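Local coordinates for DNA topoisomerase 2-associated protein PAT1 (Saccharomyces cerevisiae, PDB 5LMG), which activates mRNA decapping and represses translation in yeast, its C-terminal domain directly binding the decapping enzyme Dcp2 and the 5'-3' exonuclease Xrn1, at residues K104-M109 with Q161-K166; T57-I62 with M109-N114. The protein carries 2 engineered substitutions. One frame throughout, in Å; residues are numbered along the deposited sequence.

Contact 1. Residues K104-M109 with Q161-K166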
# COMPACT_ATOMS: atom_id res chain seq x y z
N LYS A 104 -1.42 20.53 -1.68
CA LYS A 104 -0.45 21.46 -1.09
C LYS A 104 0.13 20.92 0.24
O LYS A 104 1.35 20.96 0.42
CB LYS A 104 -1.06 22.86 -0.94
CG LYS A 104 -0.08 23.95 -1.31
CD LYS A 104 -0.68 25.34 -1.18
CE LYS A 104 0.41 26.38 -1.16
NZ LYS A 104 -0.15 27.75 -1.16
N GLY A 105 -0.73 20.36 1.09
CA GLY A 105 -0.31 19.72 2.35
C GLY A 105 0.61 18.53 2.09
O GLY A 105 1.69 18.45 2.66
N ILE A 106 0.22 17.66 1.14
CA ILE A 106 1.00 16.48 0.73
C ILE A 106 2.38 16.87 0.15
O ILE A 106 3.40 16.31 0.56
CB ILE A 106 0.17 15.57 -0.25
CG1 ILE A 106 -1.09 14.99 0.45
CG2 ILE A 106 1.05 14.43 -0.87
CD1 ILE A 106 -2.15 14.45 -0.52
N LYS A 107 2.41 17.84 -0.79
CA LYS A 107 3.62 18.24 -1.50
C LYS A 107 4.73 18.85 -0.60
O LYS A 107 5.90 18.68 -0.92
CB LYS A 107 3.29 19.13 -2.69
CG LYS A 107 2.85 18.29 -3.90
CD LYS A 107 1.77 18.97 -4.72
CE LYS A 107 2.30 19.45 -6.04
NZ LYS A 107 1.28 20.21 -6.81
N ILE A 108 4.38 19.49 0.54
CA ILE A 108 5.37 20.09 1.45
C ILE A 108 6.01 19.06 2.43
O ILE A 108 7.03 19.38 3.06
CB ILE A 108 4.76 21.32 2.20
CG1 ILE A 108 5.83 22.23 2.87
CG2 ILE A 108 3.67 20.94 3.20
CD1 ILE A 108 6.20 23.41 2.09
N MET A 109 5.41 17.85 2.56
CA MET A 109 5.85 16.80 3.48
C MET A 109 7.35 16.42 3.39
O MET A 109 7.96 16.38 4.45
CB MET A 109 4.96 15.55 3.38
CG MET A 109 4.67 14.91 4.72
SD MET A 109 4.10 16.05 6.01
CE MET A 109 2.60 16.58 5.35
N GLN A 161 0.53 8.38 -2.66
CA GLN A 161 1.32 7.16 -2.81
C GLN A 161 2.81 7.46 -3.07
O GLN A 161 3.67 6.94 -2.36
CB GLN A 161 0.72 6.28 -3.93
CG GLN A 161 1.55 5.04 -4.35
CD GLN A 161 1.47 3.88 -3.38
OE1 GLN A 161 0.43 3.58 -2.79
NE2 GLN A 161 2.59 3.17 -3.23
N MET A 162 3.09 8.32 -4.06
CA MET A 162 4.43 8.71 -4.50
C MET A 162 5.23 9.47 -3.42
O MET A 162 6.40 9.17 -3.21
CB MET A 162 4.33 9.53 -5.80
CG MET A 162 5.66 9.89 -6.41
SD MET A 162 5.51 11.16 -7.69
CE MET A 162 5.33 12.62 -6.70
N ILE A 163 4.61 10.46 -2.76
CA ILE A 163 5.28 11.30 -1.77
C ILE A 163 5.30 10.69 -0.37
O ILE A 163 6.38 10.45 0.16
CB ILE A 163 4.70 12.75 -1.80
CG1 ILE A 163 5.10 13.46 -3.12
CG2 ILE A 163 5.12 13.56 -0.55
CD1 ILE A 163 4.48 14.85 -3.38
N ILE A 164 4.11 10.49 0.25
CA ILE A 164 3.96 10.01 1.62
C ILE A 164 4.59 8.63 1.88
O ILE A 164 5.35 8.48 2.85
CB ILE A 164 2.48 10.08 2.10
CG1 ILE A 164 1.82 11.47 1.80
CG2 ILE A 164 2.32 9.67 3.57
CD1 ILE A 164 2.49 12.78 2.40
N LEU A 165 4.29 7.63 1.04
CA LEU A 165 4.81 6.28 1.27
C LEU A 165 6.33 6.18 1.13
O LEU A 165 6.93 5.48 1.93
CB LEU A 165 4.08 5.24 0.43
CG LEU A 165 2.93 4.51 1.15
CD1 LEU A 165 1.84 5.46 1.67
CD2 LEU A 165 2.34 3.47 0.28
N LYS A 166 6.94 6.95 0.21
CA LYS A 166 8.40 7.03 0.01
C LYS A 166 9.08 7.57 1.30
O LYS A 166 10.14 7.08 1.68
CB LYS A 166 8.71 7.95 -1.19
CG LYS A 166 10.12 7.81 -1.78
CD LYS A 166 10.48 9.01 -2.66
CE LYS A 166 9.78 9.03 -4.00
NZ LYS A 166 9.71 10.41 -4.55
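In the mainly helical C-terminal domain of Pat1, I106, K107 and M109 of helix 103-114 pack against I163 and I164 of helix 151-174, an apolar helix-helix interface in a family assigned to the TPR clan. The two segments run at 47° to each other, their axes 8.9 Å apart at closest approach. No hydrogen bond passes between them; the joint is made by carbon atoms of the side chains, together with one backbone carbonyl, that of I106. I163 faces helix 103-114 and spreads its two branches over it. Its CG2 methyl, anti to its own backbone nitrogen, lies 3.4 Å from I106 O, against a carbonyl that also accepts a bond from the backbone N of M109. The longer branch reaches the other way, and I163 CD1 stops 3.8 Å from K107 CG, near the root of a lysine chain that then bends outward to an exposed end. Deeper in, I164 CD1 is the methyl that fills the angle between two residues of the facing helix. It sits 3.9 Å from I106 CG2, the two side chains crossing at about a right angle, and 3.8 Å from M109 CG. Bends at chi2 and chi3 (49° and 65°) fold the methionine back on itself, leaving CB and CG rather than the sulfur to meet I164. Helix 151-174 extends the same seam through L159, F160 and I167, while its far side, with Q161 and L165, rests on helix 201-216. Across helix 103-114, I108 turns to Y59 and I62 of helix 48-70, making helix 103-114 the middle layer of three.

Contact 2. Residues T57-I62 with M109-N114; sequences TVYEEI and MPRIFN. With EDO (1,2-ethanediol), chain G; EDO (1,2-ethanediol), chain E.
I62 and V58 of helix 48-70 close on I112 of helix 103-114 in a helix-helix interface of the Pat1 helical domain, the segments inclined at 48° with axes 10.8 Å apart. The tight part is aliphatic. I62 CD1 lies 3.7 Å from I112 CA, so the isoleucine reaches the backbone of the facing helix, and its side chain crosses that of I112 at about a right angle. One turn earlier, V58 CG1 meets I112 CD1 at 3.9 Å; with chi2 of I112 at 174°, the CG1-CD1 arm is extended and carries this methyl out to the valine. M80 and L84 border the same apolar patch.

At the partly exposed rim the packing gives way to R111, whose chain is bent at chi3 (71°) and brings the guanidinium alongside I62 and Y59. Its planar group stands almost perpendicular to the tyrosine ring, with R111 NH1 4.1 Å from Y59 CE2 in an oblique approach. The polar ends are held elsewhere: R111 NE forms a salt bridge with E66, and Y59 OH a hydrogen bond with K104 O. E60 OE2, on an exposed residue, takes a weak hydrogen bond from a 1,2-ethanediol probably from the crystallisation liquor. At the border of the aliphatic and arginine parts, the I62 CG2 methyl is tucked against the arginine, 3.7 Å from R111 NH2 and 3.8 Å from R111 NE.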
# COMPACT_ATOMS: atom_id res chain seq x y z
N THR A 57 0.54 28.97 6.43
CA THR A 57 1.44 29.19 7.57
C THR A 57 2.61 28.19 7.49
O THR A 57 3.76 28.61 7.60
CB THR A 57 0.65 29.11 8.89
OG1 THR A 57 -0.35 30.13 8.90
CG2 THR A 57 1.53 29.26 10.12
N VAL A 58 2.32 26.89 7.26
CA VAL A 58 3.34 25.83 7.12
C VAL A 58 4.34 26.18 6.00
O VAL A 58 5.55 26.10 6.23
CB VAL A 58 2.74 24.40 6.97
CG1 VAL A 58 3.81 23.39 6.57
CG2 VAL A 58 2.05 23.96 8.27
N TYR A 59 3.83 26.60 4.82
CA TYR A 59 4.65 27.02 3.67
C TYR A 59 5.55 28.21 4.03
O TYR A 59 6.75 28.18 3.73
CB TYR A 59 3.77 27.32 2.44
CG TYR A 59 3.54 26.10 1.57
CD1 TYR A 59 2.74 25.04 2.00
CD2 TYR A 59 4.16 25.98 0.32
CE1 TYR A 59 2.57 23.90 1.22
CE2 TYR A 59 4.00 24.84 -0.47
CZ TYR A 59 3.21 23.80 -0.00
OH TYR A 59 3.05 22.66 -0.76
N GLU A 60 5.00 29.21 4.75
CA GLU A 60 5.77 30.40 5.18
C GLU A 60 6.94 29.99 6.07
O GLU A 60 8.06 30.43 5.84
CB GLU A 60 4.87 31.40 5.91
CG GLU A 60 3.99 32.23 4.98
CD GLU A 60 2.91 33.05 5.66
OE1 GLU A 60 2.68 32.87 6.88
OE2 GLU A 60 2.26 33.86 4.95
N GLU A 61 6.68 29.10 7.04
CA GLU A 61 7.70 28.60 7.97
C GLU A 61 8.77 27.77 7.27
O GLU A 61 9.95 27.90 7.62
CB GLU A 61 7.07 27.84 9.16
CG GLU A 61 6.08 28.64 9.99
CD GLU A 61 6.56 29.88 10.74
OE1 GLU A 61 7.77 30.20 10.70
OE2 GLU A 61 5.70 30.52 11.39
N ILE A 62 8.39 26.95 6.26
CA ILE A 62 9.34 26.14 5.49
C ILE A 62 10.22 27.06 4.65
O ILE A 62 11.44 26.90 4.66
CB ILE A 62 8.65 25.00 4.67
CG1 ILE A 62 8.10 23.86 5.59
CG2 ILE A 62 9.54 24.44 3.54
CD1 ILE A 62 9.15 23.00 6.38
N MET A 109 5.41 17.85 2.56
CA MET A 109 5.85 16.80 3.48
C MET A 109 7.35 16.42 3.39
O MET A 109 7.96 16.38 4.45
CB MET A 109 4.96 15.55 3.38
CG MET A 109 4.67 14.91 4.72
SD MET A 109 4.10 16.05 6.01
CE MET A 109 2.60 16.58 5.35
N PRO A 110 7.98 16.19 2.20
CA PRO A 110 9.43 15.87 2.21
C PRO A 110 10.30 17.01 2.76
O PRO A 110 11.26 16.74 3.48
CB PRO A 110 9.76 15.54 0.74
CG PRO A 110 8.44 15.32 0.08
CD PRO A 110 7.45 16.17 0.82
N ARG A 111 9.91 18.26 2.48
CA ARG A 111 10.59 19.47 2.94
C ARG A 111 10.45 19.66 4.45
O ARG A 111 11.41 20.05 5.10
CB ARG A 111 10.10 20.70 2.17
CG ARG A 111 10.49 20.64 0.69
CD ARG A 111 9.55 21.47 -0.16
NE ARG A 111 9.74 22.91 0.07
CZ ARG A 111 8.91 23.85 -0.37
NH1 ARG A 111 7.83 23.52 -1.06
NH2 ARG A 111 9.16 25.12 -0.11
N ILE A 112 9.25 19.32 5.00
CA ILE A 112 8.98 19.33 6.44
C ILE A 112 9.98 18.38 7.14
O ILE A 112 10.61 18.76 8.14
CB ILE A 112 7.50 18.94 6.74
CG1 ILE A 112 6.53 20.09 6.36
CG2 ILE A 112 7.31 18.50 8.21
CD1 ILE A 112 5.04 19.73 6.48
N PHE A 113 10.13 17.15 6.59
CA PHE A 113 11.01 16.09 7.12
C PHE A 113 12.48 16.47 7.13
O PHE A 113 13.21 15.98 7.99
CB PHE A 113 10.76 14.76 6.40
CG PHE A 113 9.70 13.93 7.09
CD1 PHE A 113 8.40 14.42 7.25
CD2 PHE A 113 10.00 12.68 7.61
CE1 PHE A 113 7.44 13.67 7.92
CE2 PHE A 113 9.02 11.93 8.27
CZ PHE A 113 7.75 12.43 8.43
N ASN A 114 12.91 17.40 6.25
CA ASN A 114 14.29 17.89 6.26
C ASN A 114 14.64 18.66 7.54
O ASN A 114 15.81 18.70 7.91
CB ASN A 114 14.56 18.78 5.04
CG ASN A 114 14.65 18.05 3.72
OD1 ASN A 114 14.89 16.84 3.65
ND2 ASN A 114 14.47 18.79 2.64
C1 EDO G . 8.96 33.97 11.87
O1 EDO G . 8.84 35.01 10.92
C2 EDO G . 7.55 33.47 12.29
O2 EDO G . 7.68 32.44 13.26
C1 EDO E . 0.82 35.75 8.66
O1 EDO E . 0.38 35.95 10.00
C2 EDO E . -0.39 35.85 7.70
O2 EDO E . 0.05 35.66 6.37

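In the fold
Helix 103-114 serves both contacts, offering one flank to helix 151-174 in contact 1 and another to helix 48-70 in contact 2; M109 belongs to both segments but touches across contact 1 alone. Each interface is largely buried, but the centre of contact 1 lies nearer the middle of the chain, about 13 Å from its centre against about 24 Å for contact 2. Its side-chain touches are all between carbon atoms, with K107 at the rim, whereas contact 2 adds an arginine and a tyrosine at its margin. The contacts also touch directly: I108 CD1 packs 3.8 Å from I62 CG2, and I108 CB against Y59 CE1. I163 CG2 likewise reaches P110 CD, so the three helices pack continuously.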